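Local coordinates for MATE family efflux transporter (Vibrio cholerae, PDB 6IDP), which probably exports drugs and other toxic compounds from the cell in exchange for protons, as a bacterial multidrug transporter of the MATE family, at residues 348-351 against 352-356; 388-391 against 392-396; 405-408 against 409-413. All blocks are in the same frame, centred on the assembly; numbering follows the deposited sequence.

Contact 1: 348-351 against 352-356; sequences ILNL and HLVIV. With OLC ((2R)-2,3-dihydroxypropyl (9Z)-octadec-9-enoate), chain E.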
# COMPACT_ATOMS: atom_id res chain seq x y z
N ILE A 348 -11.60 -23.43 -10.89
CA ILE A 348 -10.87 -22.37 -11.58
C ILE A 348 -9.82 -21.76 -10.66
O ILE A 348 -8.72 -21.42 -11.10
CB ILE A 348 -11.83 -21.27 -12.08
CG1 ILE A 348 -12.85 -21.86 -13.06
CG2 ILE A 348 -11.05 -20.14 -12.74
CD1 ILE A 348 -13.85 -20.85 -13.60
N LEU A 349 -10.15 -21.65 -9.38
CA LEU A 349 -9.21 -21.15 -8.38
C LEU A 349 -8.04 -22.12 -8.20
O LEU A 349 -6.90 -21.69 -8.03
CB LEU A 349 -9.92 -20.92 -7.04
CG LEU A 349 -9.06 -20.47 -5.86
CD1 LEU A 349 -8.34 -19.16 -6.17
CD2 LEU A 349 -9.92 -20.34 -4.61
N ASN A 350 -8.33 -23.41 -8.25
CA ASN A 350 -7.30 -24.45 -8.20
C ASN A 350 -6.25 -24.23 -9.29
O ASN A 350 -5.05 -24.39 -9.06
CB ASN A 350 -7.94 -25.84 -8.35
CG ASN A 350 -7.01 -26.97 -7.94
OD1 ASN A 350 -5.79 -26.81 -7.86
ND2 ASN A 350 -7.59 -28.14 -7.68
N LEU A 351 -6.71 -23.85 -10.48
CA LEU A 351 -5.82 -23.56 -11.59
C LEU A 351 -4.97 -22.32 -11.33
O LEU A 351 -3.78 -22.29 -11.64
CB LEU A 351 -6.62 -23.38 -12.88
CG LEU A 351 -5.77 -23.30 -14.15
CD1 LEU A 351 -4.96 -24.57 -14.34
CD2 LEU A 351 -6.66 -23.04 -15.36
N HIS A 352 -5.59 -21.29 -10.76
CA HIS A 352 -4.89 -20.06 -10.45
C HIS A 352 -3.73 -20.31 -9.49
O HIS A 352 -2.64 -19.77 -9.65
CB HIS A 352 -5.85 -19.03 -9.86
CG HIS A 352 -5.18 -17.79 -9.35
ND1 HIS A 352 -5.06 -16.65 -10.10
CD2 HIS A 352 -4.59 -17.52 -8.16
CE1 HIS A 352 -4.43 -15.72 -9.40
NE2 HIS A 352 -4.13 -16.23 -8.22
N LEU A 353 -3.98 -21.16 -8.50
CA LEU A 353 -3.02 -21.40 -7.42
C LEU A 353 -1.79 -22.20 -7.84
O LEU A 353 -0.81 -22.25 -7.10
CB LEU A 353 -3.72 -22.11 -6.26
CG LEU A 353 -4.79 -21.29 -5.54
CD1 LEU A 353 -5.36 -22.07 -4.36
CD2 LEU A 353 -4.21 -19.96 -5.07
N VAL A 354 -1.84 -22.84 -9.01
CA VAL A 354 -0.70 -23.62 -9.49
C VAL A 354 0.06 -22.90 -10.60
O VAL A 354 1.15 -23.32 -10.99
CB VAL A 354 -1.12 -25.01 -10.01
CG1 VAL A 354 -1.79 -25.82 -8.92
CG2 VAL A 354 -2.02 -24.88 -11.23
N ILE A 355 -0.52 -21.82 -11.11
CA ILE A 355 0.09 -21.09 -12.22
C ILE A 355 0.71 -19.77 -11.78
O ILE A 355 1.88 -19.50 -12.06
CB ILE A 355 -0.95 -20.81 -13.33
CG1 ILE A 355 -1.40 -22.12 -13.97
CG2 ILE A 355 -0.36 -19.89 -14.39
CD1 ILE A 355 -2.41 -21.93 -15.09
N VAL A 356 -0.07 -18.94 -11.09
CA VAL A 356 0.35 -17.58 -10.76
C VAL A 356 1.38 -17.42 -9.62
O VAL A 356 2.31 -16.63 -9.75
CB VAL A 356 -0.88 -16.70 -10.44
CG1 VAL A 356 -0.47 -15.27 -10.14
CG2 VAL A 356 -1.86 -16.73 -11.60
C8 OLC E . -4.85 -31.55 -9.00
C7 OLC E . -3.36 -31.41 -8.79
C6 OLC E . -2.69 -30.85 -10.04
C5 OLC E . -1.22 -30.64 -9.76
C4 OLC E . -0.77 -29.30 -10.29
C3 OLC E . -0.91 -29.25 -11.79
C2 OLC E . -0.10 -28.09 -12.33
C1 OLC E . 0.04 -28.21 -13.84
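Leu351 O is shared by two successive amide donors, Val354 N and Ile355 N, and both bonds are weak, each 3.3 Å long. The second is also strongly bent, with an N-H...O angle of 123° at Ile355. One turn earlier the bonding is regular helical: His352 N reaches Ile348 O at 3.2 Å, and Leu353 N lies 3.0 Å from Leu349 O. The bonding slackens at Leu351 O, although Val356 N still reaches His352 O at 3.1 Å. Branched side chains suit this turn because they wrap its carbonyls in hydrocarbon: CG2 of Val354 comes within 3.2 Å of Leu351 O, and CG1 of Ile355 lies over the same oxygen. Ile355 CG1 is turned away from its own carbonyl carbon (chi1 -66°), and from there CD1 meets Leu351 CD1 at 3.7 Å, the two chains crossing at a slant. Leu349 CD1 touches Leu353 CG more loosely. On the lipid side, Val354 CG1 packs against C4 of a bound monoolein chain at 3.9 Å. Asn350, the polar residue of the first turn, sends ND2 to Thr333 OG1. Around this turn, helix 263-279 packs against His352 and Leu353, helix 332-339 meets Leu349 and Val354, and helix 379-435 covers Leu351 and Ile355 with Phe411, whose ring is edge-to-face with that of His352.

Contact 2: 388-391 against 392-396; sequences LRLF and AFYLP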
# COMPACT_ATOMS: atom_id res chain seq x y z
N LEU A 388 5.29 0.50 -16.93
CA LEU A 388 5.70 -0.58 -17.82
C LEU A 388 5.10 -1.91 -17.39
O LEU A 388 4.62 -2.68 -18.22
CB LEU A 388 7.23 -0.69 -17.86
CG LEU A 388 7.98 0.27 -18.79
CD1 LEU A 388 9.48 0.06 -18.65
CD2 LEU A 388 7.53 0.06 -20.23
N ARG A 389 5.15 -2.17 -16.09
CA ARG A 389 4.59 -3.38 -15.51
C ARG A 389 3.12 -3.54 -15.91
O ARG A 389 2.68 -4.62 -16.26
CB ARG A 389 4.72 -3.36 -13.98
CG ARG A 389 4.32 -4.66 -13.30
CD ARG A 389 2.90 -4.63 -12.77
NE ARG A 389 2.38 -5.98 -12.54
CZ ARG A 389 1.28 -6.26 -11.86
NH1 ARG A 389 0.57 -5.28 -11.32
NH2 ARG A 389 0.89 -7.52 -11.71
N LEU A 390 2.39 -2.43 -15.86
CA LEU A 390 0.96 -2.45 -16.12
C LEU A 390 0.60 -2.56 -17.59
O LEU A 390 -0.05 -3.52 -18.01
CB LEU A 390 0.31 -1.19 -15.54
CG LEU A 390 -0.83 -1.44 -14.57
CD1 LEU A 390 -1.53 -2.75 -14.91
CD2 LEU A 390 -0.32 -1.46 -13.13
N PHE A 391 1.03 -1.58 -18.36
CA PHE A 391 0.50 -1.40 -19.71
C PHE A 391 1.35 -2.06 -20.79
O PHE A 391 0.85 -2.32 -21.89
CB PHE A 391 0.35 0.10 -20.01
CG PHE A 391 -0.59 0.80 -19.06
CD1 PHE A 391 -1.96 0.62 -19.17
CD2 PHE A 391 -0.10 1.64 -18.08
CE1 PHE A 391 -2.82 1.26 -18.30
CE2 PHE A 391 -0.97 2.29 -17.21
CZ PHE A 391 -2.33 2.09 -17.33
N ALA A 392 2.61 -2.34 -20.49
CA ALA A 392 3.50 -2.97 -21.46
C ALA A 392 3.55 -4.49 -21.30
O ALA A 392 3.67 -5.22 -22.28
CB ALA A 392 4.90 -2.38 -21.36
N PHE A 393 3.44 -4.95 -20.06
CA PHE A 393 3.67 -6.36 -19.75
C PHE A 393 2.42 -7.10 -19.27
O PHE A 393 1.97 -8.05 -19.91
CB PHE A 393 4.77 -6.49 -18.70
CG PHE A 393 6.05 -5.79 -19.09
CD1 PHE A 393 6.53 -5.88 -20.39
CD2 PHE A 393 6.75 -5.04 -18.17
CE1 PHE A 393 7.70 -5.24 -20.75
CE2 PHE A 393 7.92 -4.40 -18.52
CZ PHE A 393 8.39 -4.50 -19.82
N TYR A 394 1.86 -6.68 -18.14
CA TYR A 394 0.78 -7.41 -17.48
C TYR A 394 -0.49 -7.48 -18.32
O TYR A 394 -0.95 -8.57 -18.68
CB TYR A 394 0.47 -6.78 -16.13
CG TYR A 394 -0.39 -7.63 -15.22
CD1 TYR A 394 0.01 -8.90 -14.85
CD2 TYR A 394 -1.60 -7.15 -14.73
CE1 TYR A 394 -0.77 -9.68 -14.02
CE2 TYR A 394 -2.39 -7.93 -13.90
CZ TYR A 394 -1.97 -9.19 -13.54
OH TYR A 394 -2.74 -9.98 -12.72
N LEU A 395 -1.08 -6.32 -18.62
CA LEU A 395 -2.34 -6.28 -19.35
C LEU A 395 -2.25 -6.85 -20.77
O LEU A 395 -3.16 -7.56 -21.19
CB LEU A 395 -2.87 -4.84 -19.40
CG LEU A 395 -3.47 -4.30 -18.10
CD1 LEU A 395 -3.97 -2.87 -18.28
CD2 LEU A 395 -4.58 -5.20 -17.59
N PRO A 396 -1.16 -6.55 -21.52
CA PRO A 396 -1.10 -7.20 -22.84
C PRO A 396 -1.01 -8.72 -22.76
O PRO A 396 -1.60 -9.41 -23.59
CB PRO A 396 0.17 -6.61 -23.46
CG PRO A 396 0.35 -5.31 -22.79
CD PRO A 396 -0.10 -5.54 -21.37
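Arg389 lays its guanidinium over the ring of Tyr394, five residues on, in a cation-pi stack: CZ stands 4.1 Å from the Tyr394 ring centroid and only 15° off the ring normal. NH2 sits above the middle of the ring, 3.5 Å from Tyr394 CD1, and the two planes are inclined by 27°. The arginine chain, bent at chi2 (-97°), reaches forward along the helix and brings the guanidinium alongside the tyrosine, which points the same way. The same NH2 also hydrogen-bonds Asn418 OD1, farther along helix 379-435, which helps fix the rotation of the group.

Behind this pair the backbone opens into a pi-type turn. Tyr394 N bonds Arg389 O at 2.9 Å and Leu395 N bonds Leu390 O at 3.0 Å, both five residues back. Leu388 O takes Ala392 N and, weakly, Phe393 N, marking the change from the four-residue to the five-residue spacing. Pro396 has no amide hydrogen to continue the pattern; its CG rests 3.2 Å from Phe391 O, where the helix kinks.

Apolar side chains fill in around the turn. Leu388 CB meets Phe393 CE2 at 3.8 Å, while its CD2 touches the small Ala392 CB; Leu390 CD1 lies against Leu395 CG, and Phe391 runs beside Leu395. Ser250 and Phe253 of helix 226-259 pack on this leucine pair.

The wide turn brings Tyr394 onto the same flank of the helix as Arg389, within reach of a long, flexible arginine that can lie flat on an aromatic ring. The pi cloud on one face and the Asn418 amide oxygen should together suit the positive charge of the guanidinium, and proline readily accounts for the local break in helical bonding.

Contact 3: 405-408 against 409-413; sequences YGIE and GLFIG. With OLC ((2R)-2,3-dihydroxypropyl (9Z)-octadec-9-enoate), chain L.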
# COMPACT_ATOMS: atom_id res chain seq x y z
N TYR A 405 -6.68 -18.58 -25.31
CA TYR A 405 -6.86 -19.74 -24.45
C TYR A 405 -7.82 -19.56 -23.28
O TYR A 405 -7.81 -20.36 -22.34
CB TYR A 405 -5.50 -20.20 -23.91
CG TYR A 405 -4.55 -20.69 -24.98
CD1 TYR A 405 -4.57 -22.02 -25.39
CD2 TYR A 405 -3.65 -19.83 -25.58
CE1 TYR A 405 -3.71 -22.47 -26.37
CE2 TYR A 405 -2.78 -20.27 -26.56
CZ TYR A 405 -2.81 -21.60 -26.95
OH TYR A 405 -1.95 -22.05 -27.92
N GLY A 406 -8.65 -18.52 -23.31
CA GLY A 406 -9.66 -18.36 -22.28
C GLY A 406 -9.10 -18.09 -20.90
O GLY A 406 -8.09 -17.40 -20.76
N ILE A 407 -9.74 -18.64 -19.87
CA ILE A 407 -9.37 -18.30 -18.50
C ILE A 407 -8.02 -18.92 -18.10
O ILE A 407 -7.26 -18.32 -17.35
CB ILE A 407 -10.47 -18.72 -17.48
CG1 ILE A 407 -10.19 -18.12 -16.10
CG2 ILE A 407 -10.58 -20.23 -17.37
CD1 ILE A 407 -10.50 -16.65 -16.00
N GLU A 408 -7.72 -20.10 -18.63
CA GLU A 408 -6.46 -20.75 -18.34
C GLU A 408 -5.30 -20.02 -18.99
O GLU A 408 -4.21 -19.93 -18.43
CB GLU A 408 -6.48 -22.22 -18.79
CG GLU A 408 -6.93 -22.45 -20.22
CD GLU A 408 -8.42 -22.71 -20.33
OE1 GLU A 408 -9.18 -22.33 -19.41
OE2 GLU A 408 -8.84 -23.31 -21.35
N GLY A 409 -5.54 -19.48 -20.19
CA GLY A 409 -4.52 -18.72 -20.89
C GLY A 409 -4.27 -17.39 -20.21
O GLY A 409 -3.15 -16.88 -20.22
N LEU A 410 -5.31 -16.83 -19.61
CA LEU A 410 -5.20 -15.58 -18.88
C LEU A 410 -4.28 -15.75 -17.67
O LEU A 410 -3.48 -14.86 -17.36
CB LEU A 410 -6.58 -15.08 -18.46
CG LEU A 410 -6.70 -13.68 -17.85
CD1 LEU A 410 -8.01 -13.03 -18.28
CD2 LEU A 410 -6.62 -13.75 -16.34
N PHE A 411 -4.40 -16.88 -16.98
CA PHE A 411 -3.52 -17.17 -15.84
C PHE A 411 -2.07 -17.28 -16.30
O PHE A 411 -1.16 -16.80 -15.62
CB PHE A 411 -3.95 -18.46 -15.13
CG PHE A 411 -5.29 -18.36 -14.44
CD1 PHE A 411 -5.80 -17.13 -14.07
CD2 PHE A 411 -6.02 -19.50 -14.16
CE1 PHE A 411 -7.03 -17.04 -13.43
CE2 PHE A 411 -7.24 -19.42 -13.52
CZ PHE A 411 -7.75 -18.19 -13.16
N ILE A 412 -1.86 -17.91 -17.45
CA ILE A 412 -0.53 -18.02 -18.04
C ILE A 412 0.02 -16.63 -18.38
O ILE A 412 1.21 -16.36 -18.19
CB ILE A 412 -0.54 -18.89 -19.32
CG1 ILE A 412 -1.00 -20.31 -18.99
CG2 ILE A 412 0.84 -18.93 -19.96
CD1 ILE A 412 -0.08 -21.05 -18.04
N GLY A 413 -0.86 -15.77 -18.88
CA GLY A 413 -0.49 -14.40 -19.18
C GLY A 413 0.00 -13.65 -17.96
O GLY A 413 0.99 -12.92 -18.02
C18 OLC L . 0.28 -21.68 -24.15
C10 OLC L . 2.00 -14.38 -24.40
C17 OLC L . -1.12 -21.36 -23.67
C11 OLC L . 1.60 -14.64 -22.97
C16 OLC L . -1.14 -20.03 -22.94
C12 OLC L . 0.25 -15.33 -22.92
C15 OLC L . -0.58 -18.94 -23.84
C13 OLC L . 0.30 -16.62 -23.71
C14 OLC L . -0.72 -17.59 -23.15
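Ile407 and Phe411 meet at a slant, with Ile407 CG1 3.8 Å from Phe411 CZ. CG1 of the isoleucine lies opposite its backbone N (chi1 -169°), which directs the branch along the helix to the far end of the ring. The near part of that ring lies over a carbonyl: Ile407 O is 3.5 Å from Phe411 CG and faces the ring, while also accepting Phe411 N at 3.2 Å. A flat aromatic suits this place because it can cover both the carbonyl and the branched chain.

The ring of Tyr405 leads away from the turn, and one of its faces receives the acyl tail of a bound monoolein, C17 standing over the centre and 3.5 Å from Tyr405 CE2. Ile412 CG2 touches the same tail at 3.7 Å. Between them Gly409, with no side chain, lets Tyr405 CB approach its CA to 3.5 Å. Gly406 has a positive phi (66°), readily adopted by glycine. Its O accepts Leu410 N at 3.1 Å.

With Ile407 N and Glu408 N unbonded to the turn before, the helix kinks, one flank (Tyr405, Ile412) on lipid and the other (Ile407, Phe411) on neighbouring helices, as expected of a membrane-facing helix in a transporter.

In the fold
Contact 1 and contact 3 form one packed unit, their centres about 10 Å apart: Ile355 CG2 lies 3.4 Å from Phe411 O, and Leu351 CD2 lies 3.5 Å from Glu408 CB. Contact 2 stands apart, its centre about 21 Å from that of contact 1 and about 15 Å from that of contact 3, without touching either. It nevertheless shares helix 379-435 with contact 3, so a single long helix carries both the pi-type turn at 388-396 and the glycine-rich turn at 405-413. Monoolein tails touch contacts 1 and 3, and the side chain of Leu388 in contact 2 lies about 5 Å from a bound monoolein, consistent with the membrane setting of this transporter.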